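Long-range contacts in laccase (Botrytis aclada, PDB 3SQR), which probably uses copper to oxidise hydroquinone-type phenols while reducing oxygen to water, a chemistry suited to breaking down lignin and detoxifying its products: residues D82-S87 against D243-G248; L376-A381 against P496-V501; S409-D414 against E433-A438; A317-D322 against L347-S352. All coordinates share one frame; numbering follows the deposited sequence.

Contact 1: D82-S87 against D243-G248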
loop_
_atom_site.group_PDB
_atom_site.type_symbol
_atom_site.label_atom_id
_atom_site.label_comp_id
_atom_site.label_asym_id
_atom_site.label_seq_id
_atom_site.Cartn_x
_atom_site.Cartn_y
_atom_site.Cartn_z
ATOM N N ASP A 82 -6.425 19.594 -8.451
ATOM C CA ASP A 82 -6.736 19.454 -9.876
ATOM C C ASP A 82 -7.689 20.528 -10.372
ATOM O O ASP A 82 -8.388 20.301 -11.351
ATOM C CB ASP A 82 -7.338 18.073 -10.196
ATOM C CG ASP A 82 -8.655 17.842 -9.508
ATOM O OD1 ASP A 82 -9.050 18.658 -8.670
ATOM O OD2 ASP A 82 -9.325 16.818 -9.721
ATOM N N GLY A 83 -7.659 21.690 -9.743
ATOM C CA GLY A 83 -8.592 22.764 -10.082
ATOM C C GLY A 83 -9.954 22.599 -9.462
ATOM O O GLY A 83 -10.817 23.412 -9.735
ATOM N N TYR A 84 -10.194 21.547 -8.665
ATOM C CA TYR A 84 -11.409 21.398 -7.918
ATOM C C TYR A 84 -11.156 21.405 -6.442
ATOM O O TYR A 84 -10.405 20.585 -5.892
ATOM C CB TYR A 84 -12.145 20.065 -8.301
ATOM C CG TYR A 84 -13.559 20.040 -7.802
ATOM C CD1 TYR A 84 -13.838 19.783 -6.479
ATOM C CD2 TYR A 84 -14.648 20.358 -8.669
ATOM C CE1 TYR A 84 -15.086 19.785 -6.006
ATOM C CE2 TYR A 84 -15.952 20.424 -8.150
ATOM C CZ TYR A 84 -16.165 20.118 -6.850
ATOM O OH TYR A 84 -17.378 20.163 -6.202
ATOM N N THR A 85 -11.819 22.302 -5.731
ATOM C CA THR A 85 -11.560 22.524 -4.344
ATOM C C THR A 85 -12.469 21.645 -3.528
ATOM O O THR A 85 -13.711 21.602 -3.742
ATOM C CB THR A 85 -11.781 24.035 -3.947
ATOM O OG1 THR A 85 -10.933 24.853 -4.784
ATOM C CG2 THR A 85 -11.488 24.250 -2.558
ATOM N N ARG A 86 -11.853 20.915 -2.617
ATOM C CA ARG A 86 -12.580 19.971 -1.766
ATOM C C ARG A 86 -11.924 19.725 -0.473
ATOM O O ARG A 86 -10.759 20.090 -0.276
ATOM C CB ARG A 86 -12.774 18.628 -2.522
ATOM C CG ARG A 86 -11.507 18.045 -3.119
ATOM C CD ARG A 86 -11.636 16.502 -3.227
ATOM N NE ARG A 86 -11.688 15.882 -1.920
ATOM C CZ ARG A 86 -11.628 14.570 -1.675
ATOM N NH1 ARG A 86 -11.516 13.701 -2.671
ATOM N NH2 ARG A 86 -11.699 14.145 -0.427
ATOM N N SER A 87 -12.662 19.052 0.418
ATOM C CA SER A 87 -12.145 18.675 1.692
ATOM C C SER A 87 -11.084 17.582 1.467
ATOM O O SER A 87 -11.097 16.846 0.477
ATOM C CB SER A 87 -13.223 18.115 2.596
ATOM O OG SER A 87 -13.736 16.861 2.091
ATOM N N ASP A 243 -20.232 24.642 -10.637
ATOM C CA ASP A 243 -19.882 24.309 -9.273
ATOM C C ASP A 243 -18.825 25.333 -8.896
ATOM O O ASP A 243 -17.821 25.441 -9.595
ATOM C CB ASP A 243 -19.303 22.881 -9.188
ATOM C CG ASP A 243 -19.055 22.458 -7.783
ATOM O OD1 ASP A 243 -18.723 23.314 -6.951
ATOM O OD2 ASP A 243 -19.258 21.266 -7.479
ATOM N N PRO A 244 -19.089 26.126 -7.852
ATOM C CA PRO A 244 -18.120 27.147 -7.477
ATOM C C PRO A 244 -16.718 26.550 -7.175
ATOM O O PRO A 244 -15.692 27.198 -7.401
ATOM C CB PRO A 244 -18.764 27.808 -6.238
ATOM C CG PRO A 244 -19.758 26.834 -5.711
ATOM C CD PRO A 244 -20.248 26.100 -6.930
ATOM N N ASN A 245 -16.705 25.299 -6.720
ATOM C CA ASN A 245 -15.467 24.650 -6.347
ATOM C C ASN A 245 -14.659 24.239 -7.526
ATOM O O ASN A 245 -13.502 23.905 -7.341
ATOM C CB ASN A 245 -15.764 23.399 -5.537
ATOM C CG ASN A 245 -16.218 23.689 -4.160
ATOM O OD1 ASN A 245 -15.830 24.657 -3.553
ATOM N ND2 ASN A 245 -17.012 22.802 -3.634
ATOM N N CYS A 246 -15.264 24.172 -8.704
ATOM C CA CYS A 246 -14.547 23.894 -9.930
ATOM C C CYS A 246 -13.879 25.180 -10.413
ATOM O O CYS A 246 -14.271 25.795 -11.421
ATOM C CB CYS A 246 -15.451 23.215 -10.986
ATOM S SG CYS A 246 -14.654 22.110 -12.095
ATOM N N VAL A 247 -12.773 25.535 -9.738
ATOM C CA VAL A 247 -12.084 26.801 -10.022
ATOM C C VAL A 247 -11.114 26.713 -11.167
ATOM O O VAL A 247 -10.721 27.731 -11.741
ATOM C CB VAL A 247 -11.375 27.333 -8.745
ATOM C CG1 VAL A 247 -12.411 27.624 -7.696
ATOM C CG2 VAL A 247 -10.342 26.303 -8.218
ATOM N N GLY A 248 -10.735 25.496 -11.560
ATOM C CA GLY A 248 -9.915 25.343 -12.726
ATOM C C GLY A 248 -8.462 25.539 -12.398
ATOM O O GLY A 248 -8.111 25.777 -11.247
#
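Tyr-84 lies along the loop 243-248 and touches it for most of its length. With CG anti to the backbone N (chi1 -166°), the ring runs out over the turn: CB and CG pass Asn-245 O, CD2 meets Cys-246 CA and CB, and CE1 and CZ sit under Asn-245 CB, which stands 3.9 Å from the ring centroid in a CH-pi contact, offset toward the rim. At the tip, Tyr-84 OH donates to Asp-243 OD2 over 2.5 Å; the carboxylate is turned almost at a right angle to the ring and is met from above its plane. Its other oxygen, Asp-243 OD1, takes the N-H of Asn-245 in an Asx turn, which probably helps to position the carboxylate. The backbones join alongside: Thr-85 N donates to Asn-245 O at 2.8 Å, and Gly-83 O receives Gly-248 N at 2.8 Å. Cys-246 SG, at the ring edge, is tied to Cys-238 in a disulfide, and His-207 stacks on the Tyr-84 ring. This is a surface junction between two cupredoxin-type domains, in which the entry to edge strand 86-91 of the first meets a type I turn of the second, Asp-243 to Cys-246, whose last residue carries that disulfide.

Contact 2: L376-A381 against P496-V501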
loop_
_atom_site.group_PDB
_atom_site.type_symbol
_atom_site.label_atom_id
_atom_site.label_comp_id
_atom_site.label_asym_id
_atom_site.label_seq_id
_atom_site.Cartn_x
_atom_site.Cartn_y
_atom_site.Cartn_z
ATOM N N LEU A 376 9.569 -11.232 -11.789
ATOM C CA LEU A 376 9.785 -10.658 -10.472
ATOM C C LEU A 376 10.672 -11.573 -9.615
ATOM O O LEU A 376 10.161 -12.357 -8.771
ATOM C CB LEU A 376 8.429 -10.437 -9.836
ATOM C CG LEU A 376 7.430 -9.513 -10.550
ATOM C CD1 LEU A 376 6.130 -9.399 -9.649
ATOM C CD2 LEU A 376 8.053 -8.144 -10.864
ATOM N N VAL A 377 11.980 -11.451 -9.809
ATOM C CA VAL A 377 12.955 -12.348 -9.182
ATOM C C VAL A 377 13.758 -11.597 -8.175
ATOM O O VAL A 377 14.528 -10.773 -8.533
ATOM C CB VAL A 377 13.899 -12.964 -10.260
ATOM C CG1 VAL A 377 14.893 -13.971 -9.607
ATOM C CG2 VAL A 377 13.040 -13.605 -11.321
ATOM N N PRO A 378 13.527 -11.839 -6.868
ATOM C CA PRO A 378 14.269 -11.150 -5.840
ATOM C C PRO A 378 15.754 -11.339 -6.057
ATOM O O PRO A 378 16.214 -12.446 -6.411
ATOM C CB PRO A 378 13.775 -11.806 -4.541
ATOM C CG PRO A 378 12.382 -12.270 -4.914
ATOM C CD PRO A 378 12.572 -12.794 -6.311
ATOM N N HIS A 379 16.484 -10.263 -5.866
ATOM C CA HIS A 379 17.916 -10.305 -5.996
ATOM C C HIS A 379 18.499 -11.171 -4.890
ATOM O O HIS A 379 19.401 -12.009 -5.145
ATOM C CB HIS A 379 18.529 -8.913 -5.913
ATOM C CG HIS A 379 20.010 -8.966 -5.841
ATOM N ND1 HIS A 379 20.794 -8.895 -6.976
ATOM C CD2 HIS A 379 20.852 -9.220 -4.810
ATOM C CE1 HIS A 379 22.068 -9.061 -6.636
ATOM N NE2 HIS A 379 22.134 -9.260 -5.333
ATOM N N LEU A 380 18.087 -10.890 -3.656
ATOM C CA LEU A 380 18.358 -11.787 -2.557
ATOM C C LEU A 380 17.459 -13.018 -2.626
ATOM O O LEU A 380 16.229 -12.985 -2.292
ATOM C CB LEU A 380 18.214 -11.075 -1.208
ATOM C CG LEU A 380 18.529 -11.948 0.006
ATOM C CD1 LEU A 380 19.970 -11.868 0.413
ATOM C CD2 LEU A 380 17.625 -11.497 1.187
ATOM N N ALA A 381 18.026 -14.118 -3.104
ATOM C CA ALA A 381 17.262 -15.316 -3.368
ATOM C C ALA A 381 16.946 -16.064 -2.088
ATOM O O ALA A 381 17.836 -16.337 -1.262
ATOM C CB ALA A 381 18.067 -16.288 -4.342
ATOM N N PRO A 496 10.592 -17.516 -5.425
ATOM C CA PRO A 496 9.483 -16.928 -6.155
ATOM C C PRO A 496 9.408 -15.415 -5.875
ATOM O O PRO A 496 10.175 -14.899 -5.086
ATOM C CB PRO A 496 8.293 -17.629 -5.578
ATOM C CG PRO A 496 8.702 -17.887 -4.179
ATOM C CD PRO A 496 10.124 -18.215 -4.229
ATOM N N PRO A 497 8.552 -14.693 -6.604
ATOM C CA PRO A 497 8.426 -13.278 -6.224
ATOM C C PRO A 497 8.147 -13.099 -4.739
ATOM O O PRO A 497 7.533 -13.930 -4.083
ATOM C CB PRO A 497 7.249 -12.774 -7.059
ATOM C CG PRO A 497 7.081 -13.838 -8.156
ATOM C CD PRO A 497 7.564 -15.103 -7.584
ATOM N N ARG A 498 8.603 -11.977 -4.215
ATOM C CA ARG A 498 8.518 -11.736 -2.785
ATOM C C ARG A 498 8.257 -10.262 -2.622
ATOM O O ARG A 498 8.984 -9.432 -3.175
ATOM C CB ARG A 498 9.837 -12.145 -2.108
ATOM C CG ARG A 498 9.876 -12.072 -0.591
ATOM C CD ARG A 498 11.155 -12.687 -0.054
ATOM N NE ARG A 498 12.336 -11.864 -0.210
ATOM C CZ ARG A 498 13.421 -12.174 -0.928
ATOM N NH1 ARG A 498 13.456 -13.277 -1.614
ATOM N NH2 ARG A 498 14.463 -11.382 -0.959
ATOM N N ARG A 499 7.182 -9.959 -1.883
ATOM C CA ARG A 499 6.713 -8.625 -1.782
ATOM C C ARG A 499 5.636 -8.567 -0.708
ATOM O O ARG A 499 5.478 -9.505 0.088
ATOM C CB ARG A 499 6.198 -8.146 -3.150
ATOM C CG ARG A 499 4.869 -8.790 -3.608
ATOM C CD ARG A 499 4.433 -8.373 -5.027
ATOM N NE ARG A 499 4.522 -6.914 -5.208
ATOM C CZ ARG A 499 4.605 -6.301 -6.387
ATOM N NH1 ARG A 499 4.672 -6.986 -7.510
ATOM N NH2 ARG A 499 4.742 -4.981 -6.421
ATOM N N ASP A 500 4.913 -7.459 -0.605
ATOM C CA ASP A 500 3.831 -7.404 0.417
ATOM C C ASP A 500 2.416 -7.113 -0.050
ATOM O O ASP A 500 1.462 -7.262 0.710
ATOM C CB ASP A 500 4.239 -6.412 1.550
ATOM C CG ASP A 500 4.440 -4.995 1.063
ATOM O OD1 ASP A 500 3.435 -4.413 0.613
ATOM O OD2 ASP A 500 5.613 -4.499 1.132
ATOM N N VAL A 501 2.263 -6.813 -1.347
ATOM C CA VAL A 501 0.921 -6.692 -1.956
ATOM C C VAL A 501 0.926 -7.484 -3.259
ATOM O O VAL A 501 1.811 -7.329 -4.102
ATOM C CB VAL A 501 0.488 -5.242 -2.253
ATOM C CG1 VAL A 501 -0.830 -5.233 -2.961
ATOM C CG2 VAL A 501 0.391 -4.415 -1.010
HETATM O O HOH W 1 9.843 -10.377 -6.453
#
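Pro-378 sets CB over one face of the Arg-498 guanidinium, 3.3 Å from NH1. CG of the same proline lies near Arg-498 CB, and CD reaches Pro-496 O. The Arg-498 chain leaves with CG anti to the backbone N (chi1 -175°), runs straight through chi2 and bends at chi3 (76°), which carries its end round to the backbone of Leu-380. There both terminal nitrogens close on a single acceptor: NH1 lies 2.9 Å and NH2 2.7 Å from Leu-380 O. The oxygen is close to the guanidinium plane; NH1 comes nearly in line with the C=O bond, whereas NH2 uses a lone pair in the carbonyl plane. NE is hydrogen-bonded to Tyr-59 OH, and Leu-380 CB and CD2 both lie near NH2.

At the other end Leu-376 CB packs on Pro-497 CB at 3.8 Å, and Leu-376 O faces Pro-497 CA in a C-H...O contact of 3.2 Å. A water accepts from Arg-498 N at 3.0 Å and donates, weakly, to Leu-376 O, bridging the two backbones. Leu-376 CD1 reaches NH1 of Arg-499, whose own charge is paired with Asp-291; the next residue, Asp-500, bonds to the type 3 copper ligand His-126.

Arg-498 thus meets a backbone carbonyl here, not a carboxylate. The two-pronged grip would fix the rotation of its guanidinium, and the apolar CB of Pro-378 over one face may help shield the group in this largely buried contact.

Contact 3: S409-D414 against E433-A438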
loop_
_atom_site.group_PDB
_atom_site.type_symbol
_atom_site.label_atom_id
_atom_site.label_comp_id
_atom_site.label_asym_id
_atom_site.label_seq_id
_atom_site.Cartn_x
_atom_site.Cartn_y
_atom_site.Cartn_z
ATOM N N SER A 409 -17.247 -15.531 6.539
ATOM C CA SER A 409 -17.303 -14.514 7.567
ATOM C C SER A 409 -16.723 -13.192 7.030
ATOM O O SER A 409 -15.632 -13.155 6.506
ATOM C CB SER A 409 -16.504 -14.954 8.801
ATOM O OG SER A 409 -16.428 -13.916 9.733
ATOM N N SER A 410 -17.440 -12.117 7.200
ATOM C CA SER A 410 -16.911 -10.789 6.823
ATOM C C SER A 410 -16.253 -10.127 8.020
ATOM O O SER A 410 -16.828 -10.074 9.113
ATOM C CB SER A 410 -18.050 -9.934 6.310
ATOM O OG SER A 410 -17.595 -8.743 5.712
ATOM N N LEU A 411 -15.047 -9.586 7.833
ATOM C CA LEU A 411 -14.330 -8.933 8.936
ATOM C C LEU A 411 -15.051 -7.719 9.443
ATOM O O LEU A 411 -15.480 -6.834 8.671
ATOM C CB LEU A 411 -12.875 -8.546 8.530
ATOM C CG LEU A 411 -11.963 -8.147 9.695
ATOM C CD1 LEU A 411 -10.981 -9.257 10.012
ATOM C CD2 LEU A 411 -11.244 -6.847 9.311
ATOM N N LEU A 412 -15.223 -7.712 10.760
ATOM C CA LEU A 412 -15.794 -6.609 11.465
ATOM C C LEU A 412 -15.154 -6.540 12.851
ATOM O O LEU A 412 -15.292 -7.442 13.712
ATOM C CB LEU A 412 -17.311 -6.752 11.512
ATOM C CG LEU A 412 -18.117 -5.810 12.383
ATOM C CD1 LEU A 412 -17.873 -4.424 11.879
ATOM C CD2 LEU A 412 -19.574 -6.254 12.286
ATOM N N LEU A 413 -14.419 -5.449 13.059
ATOM C CA LEU A 413 -13.588 -5.320 14.235
ATOM C C LEU A 413 -14.236 -4.314 15.187
ATOM O O LEU A 413 -14.955 -3.414 14.782
ATOM C CB LEU A 413 -12.197 -4.848 13.858
ATOM C CG LEU A 413 -11.423 -5.753 12.902
ATOM C CD1 LEU A 413 -9.988 -5.202 12.771
ATOM C CD2 LEU A 413 -11.387 -7.174 13.334
ATOM N N ASP A 414 -13.868 -4.473 16.450
ATOM C CA ASP A 414 -14.225 -3.547 17.500
ATOM C C ASP A 414 -13.015 -2.759 17.827
ATOM O O ASP A 414 -12.035 -3.278 18.350
ATOM C CB ASP A 414 -14.658 -4.325 18.761
ATOM C CG ASP A 414 -15.229 -3.432 19.803
ATOM O OD1 ASP A 414 -14.917 -2.234 19.835
ATOM O OD2 ASP A 414 -15.959 -3.944 20.643
ATOM N N GLU A 433 -15.988 -12.921 13.674
ATOM C CA GLU A 433 -15.856 -11.863 12.660
ATOM C C GLU A 433 -14.516 -11.147 12.686
ATOM O O GLU A 433 -14.285 -10.246 11.889
ATOM C CB GLU A 433 -16.998 -10.887 12.794
ATOM C CG GLU A 433 -17.001 -10.097 14.073
ATOM C CD GLU A 433 -17.686 -10.776 15.335
ATOM O OE1 GLU A 433 -18.047 -12.002 15.391
ATOM O OE2 GLU A 433 -17.820 -9.995 16.289
ATOM N N TYR A 434 -13.622 -11.536 13.592
ATOM C CA TYR A 434 -12.261 -11.076 13.546
ATOM C C TYR A 434 -11.485 -11.884 12.509
ATOM O O TYR A 434 -10.317 -11.540 12.219
ATOM C CB TYR A 434 -11.625 -11.150 14.963
ATOM C CG TYR A 434 -11.812 -9.905 15.770
ATOM C CD1 TYR A 434 -13.045 -9.273 15.835
ATOM C CD2 TYR A 434 -10.750 -9.304 16.469
ATOM C CE1 TYR A 434 -13.212 -8.183 16.531
ATOM C CE2 TYR A 434 -10.921 -8.170 17.147
ATOM C CZ TYR A 434 -12.188 -7.609 17.211
ATOM O OH TYR A 434 -12.459 -6.437 17.931
ATOM N N ASN A 435 -12.074 -12.965 11.953
ATOM C CA ASN A 435 -11.432 -13.787 10.941
ATOM C C ASN A 435 -9.988 -14.201 11.278
ATOM O O ASN A 435 -9.064 -14.199 10.420
ATOM C CB ASN A 435 -11.530 -13.097 9.591
ATOM C CG ASN A 435 -12.925 -13.060 9.078
ATOM O OD1 ASN A 435 -13.847 -13.573 9.729
ATOM N ND2 ASN A 435 -13.110 -12.484 7.900
ATOM N N VAL A 436 -9.790 -14.672 12.513
ATOM C CA VAL A 436 -8.450 -15.022 12.980
ATOM C C VAL A 436 -8.048 -16.384 12.467
ATOM O O VAL A 436 -8.766 -17.365 12.621
ATOM C CB VAL A 436 -8.271 -14.952 14.529
ATOM C CG1 VAL A 436 -6.930 -15.552 14.936
ATOM C CG2 VAL A 436 -8.400 -13.542 14.995
ATOM N N VAL A 437 -6.883 -16.463 11.868
ATOM C CA VAL A 437 -6.237 -17.735 11.663
ATOM C C VAL A 437 -5.055 -17.757 12.623
ATOM O O VAL A 437 -4.162 -16.889 12.570
ATOM C CB VAL A 437 -5.706 -17.887 10.261
ATOM C CG1 VAL A 437 -4.834 -19.120 10.128
ATOM C CG2 VAL A 437 -6.836 -17.868 9.227
ATOM N N ALA A 438 -5.010 -18.779 13.467
ATOM C CA ALA A 438 -3.898 -18.932 14.403
ATOM C C ALA A 438 -2.753 -19.644 13.714
ATOM O O ALA A 438 -2.957 -20.652 13.046
ATOM C CB ALA A 438 -4.342 -19.742 15.708
HETATM O O HOH W 2 -16.594 -7.393 15.935
#
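Leu-413 CD2 sits squarely above the Tyr-434 ring, 3.6 Å from the centroid and 8° off its normal, a CH-pi contact over the middle of the face. With CG beside the backbone N (chi1 -60°) and CD1 extended, CD2 is left to turn onto the ring. The hydroxyl at the end of the ring accepts Asp-414 N at 2.8 Å and also pairs with Ser-417 O, so two groups of the loop before helix 419-424 hold it. Asn-435 reaches the other end of the segment and grips Ser-409 twice: Ser-409 OG donates to OD1 at 2.6 Å, in the carbonyl plane and on a lone pair, while ND2 donates to Ser-409 O from well above that carbonyl's plane. The two bonds fix the rotation of the amide, whose ND2 also serves Ala-537 O. Between these grips Leu-412 N donates to Glu-433 O at 2.9 Å, Leu-411 CD1 turns toward Tyr-434 O at 3.2 Å, and a water links Leu-412 O to Glu-433 OE2. The arrangement closes an excursion around helix 419-424 of the third cupredoxin-type beta sandwich, holding the loop after edge strand 402-406 of one sheet against the 3-10 turn leading into edge strand 436-439 of the other.

Contact 4: A317-D322 against L347-S352. With SO4 (sulfate ion), chain M.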
loop_
_atom_site.group_PDB
_atom_site.type_symbol
_atom_site.label_atom_id
_atom_site.label_comp_id
_atom_site.label_asym_id
_atom_site.label_seq_id
_atom_site.Cartn_x
_atom_site.Cartn_y
_atom_site.Cartn_z
ATOM N N ALA A 317 17.228 8.807 -19.662
ATOM C CA ALA A 317 16.710 9.904 -20.430
ATOM C C ALA A 317 17.542 9.891 -21.756
ATOM O O ALA A 317 18.315 10.794 -21.998
ATOM C CB ALA A 317 16.906 11.199 -19.689
ATOM N N ASN A 318 17.305 8.874 -22.551
ATOM C CA ASN A 318 18.048 8.653 -23.807
ATOM C C ASN A 318 17.169 8.870 -25.052
ATOM O O ASN A 318 17.469 8.320 -26.120
ATOM C CB ASN A 318 18.633 7.221 -23.846
ATOM C CG ASN A 318 17.585 6.116 -23.711
ATOM O OD1 ASN A 318 16.371 6.349 -23.560
ATOM N ND2 ASN A 318 18.064 4.876 -23.763
ATOM N N ALA A 319 16.055 9.570 -24.907
ATOM C CA ALA A 319 15.195 9.876 -26.053
ATOM C C ALA A 319 15.566 11.225 -26.664
ATOM O O ALA A 319 16.304 12.063 -26.084
ATOM C CB ALA A 319 13.676 9.842 -25.677
ATOM N N ALA A 320 15.039 11.420 -27.887
ATOM C CA ALA A 320 15.072 12.727 -28.506
ATOM C C ALA A 320 14.467 13.665 -27.482
ATOM O O ALA A 320 13.427 13.294 -26.862
ATOM C CB ALA A 320 14.217 12.717 -29.781
ATOM N N ALA A 321 15.116 14.808 -27.259
ATOM C CA ALA A 321 14.618 15.808 -26.343
ATOM C C ALA A 321 13.270 16.344 -26.817
ATOM O O ALA A 321 13.137 16.933 -27.889
ATOM C CB ALA A 321 15.601 16.950 -26.126
ATOM N N ASP A 322 12.256 16.128 -26.006
ATOM C CA ASP A 322 10.915 16.471 -26.366
ATOM C C ASP A 322 10.084 16.253 -25.082
ATOM O O ASP A 322 10.618 15.755 -24.065
ATOM C CB ASP A 322 10.380 15.540 -27.454
ATOM C CG ASP A 322 9.298 16.210 -28.347
ATOM O OD1 ASP A 322 8.708 17.255 -27.974
ATOM O OD2 ASP A 322 9.036 15.645 -29.420
ATOM N N LEU A 347 6.408 14.404 -19.212
ATOM C CA LEU A 347 7.816 14.362 -19.121
ATOM C C LEU A 347 8.388 15.394 -20.115
ATOM O O LEU A 347 7.988 15.367 -21.254
ATOM C CB LEU A 347 8.302 13.004 -19.553
ATOM C CG LEU A 347 9.825 12.856 -19.515
ATOM C CD1 LEU A 347 10.322 12.819 -18.089
ATOM C CD2 LEU A 347 10.214 11.590 -20.245
ATOM N N ARG A 348 9.252 16.266 -19.636
ATOM C CA ARG A 348 9.929 17.302 -20.479
ATOM C C ARG A 348 11.415 17.128 -20.392
ATOM O O ARG A 348 11.985 16.942 -19.304
ATOM C CB ARG A 348 9.569 18.677 -19.991
ATOM C CG ARG A 348 8.081 18.940 -19.954
ATOM C CD ARG A 348 7.878 20.422 -19.778
ATOM N NE ARG A 348 6.512 20.806 -19.602
ATOM C CZ ARG A 348 5.597 20.783 -20.560
ATOM N NH1 ARG A 348 5.888 20.373 -21.791
ATOM N NH2 ARG A 348 4.378 21.172 -20.278
ATOM N N TYR A 349 12.090 17.236 -21.540
ATOM C CA TYR A 349 13.550 17.323 -21.542
ATOM C C TYR A 349 13.966 18.763 -21.524
ATOM O O TYR A 349 15.135 19.084 -21.290
ATOM C CB TYR A 349 14.116 16.618 -22.770
ATOM C CG TYR A 349 14.293 15.111 -22.675
ATOM C CD1 TYR A 349 13.192 14.260 -22.666
ATOM C CD2 TYR A 349 15.550 14.542 -22.558
ATOM C CE1 TYR A 349 13.345 12.904 -22.585
ATOM C CE2 TYR A 349 15.714 13.153 -22.507
ATOM C CZ TYR A 349 14.602 12.357 -22.498
ATOM O OH TYR A 349 14.688 11.015 -22.459
ATOM N N ASP A 350 13.023 19.638 -21.794
ATOM C CA ASP A 350 13.265 21.048 -21.685
ATOM C C ASP A 350 12.134 21.622 -20.852
ATOM O O ASP A 350 10.990 21.733 -21.303
ATOM C CB ASP A 350 13.308 21.670 -23.091
ATOM C CG ASP A 350 13.397 23.190 -23.057
ATOM O OD1 ASP A 350 13.515 23.778 -21.957
ATOM O OD2 ASP A 350 13.339 23.799 -24.160
ATOM N N SER A 351 12.487 22.017 -19.640
ATOM C CA SER A 351 11.529 22.430 -18.598
ATOM C C SER A 351 10.823 23.731 -18.948
ATOM O O SER A 351 9.784 24.060 -18.352
ATOM C CB SER A 351 12.218 22.562 -17.221
ATOM O OG SER A 351 13.265 23.544 -17.189
ATOM N N SER A 352 11.406 24.469 -19.899
ATOM C CA SER A 352 10.822 25.710 -20.352
ATOM C C SER A 352 9.750 25.469 -21.411
ATOM O O SER A 352 8.983 26.373 -21.717
ATOM C CB SER A 352 11.930 26.646 -20.846
ATOM O OG SER A 352 12.275 26.285 -22.158
HETATM S S SO4 M . 5.134 22.561 -16.546
HETATM O O1 SO4 M . 4.838 23.984 -16.596
HETATM O O2 SO4 M . 4.741 22.071 -15.220
HETATM O O3 SO4 M . 4.368 21.838 -17.548
HETATM O O4 SO4 M . 6.576 22.366 -16.767
#
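The loop joining strands 310-316 and 323-327 of the second cupredoxin-type domain wraps round Tyr-349, just past the end of strand 344-348. The tyrosine leaves the backbone with CG beside N (chi1 -83°), and its ring extends into the bend of residues 317-322. Near the root, CB packs on Ala-321 CB at 3.7 Å, and CG rests near Ala-321 CA. Farther out the two long sides of the ring part company: CD1 looks at Asp-322 O, while CE2 lies against Ala-317 O and 3.6 Å from Ala-317 CB. Ala-320 O stands over one face, offset toward the rim. At the tip, Tyr-349 OH accepts Ala-319 N over 3.2 Å (159° at the hydrogen) and also pairs with His-283. Ala-319 CB touches the hydroxyl too, at 3.6 Å, so Ala-317 and Ala-319 both line the phenol end. A longer bond, Tyr-349 N to Asp-322 O at 3.3 Å, joins the backbone of Tyr-349 to the last residue of the loop segment.

Beside this, Arg-348 extends from CG to NE and meets a sulfate, probably from the crystallisation liquor, with NE and NH2; NH2 to O3 measures 2.8 Å. Lys-251 shares the anion, and Ala-355 O holds NH1. Beyond Tyr-349 the chain turns through an Asx turn in which Asp-350 OD1 accepts both N and OG of Ser-352. The whole is a connection across the end of a Greek-key beta sandwich, where a loop passing between its two sheets closes over an aromatic residue at a strand end.

In the fold
The four contacts are spread over the three cupredoxin-type domains of a multicopper oxidase. In order of closure come contact 1, contact 4, contact 3 and contact 2, whose segments enclose those of contact 3. Contact 1 joins the first domain to the second; contact 4 stays within the second, about 31 Å away between centres. Contact 3 lies in the third domain, its centre about 51 Å from that of contact 4, on the opposite side of the chain's centre. Contact 2 ties the linker before strand 387-398 to strand 498-499, at the edge of a third-domain sheet. Contacts 2 and 3 approach the copper sites, whereas 1 and 4 lie away, near the surface; none touches another.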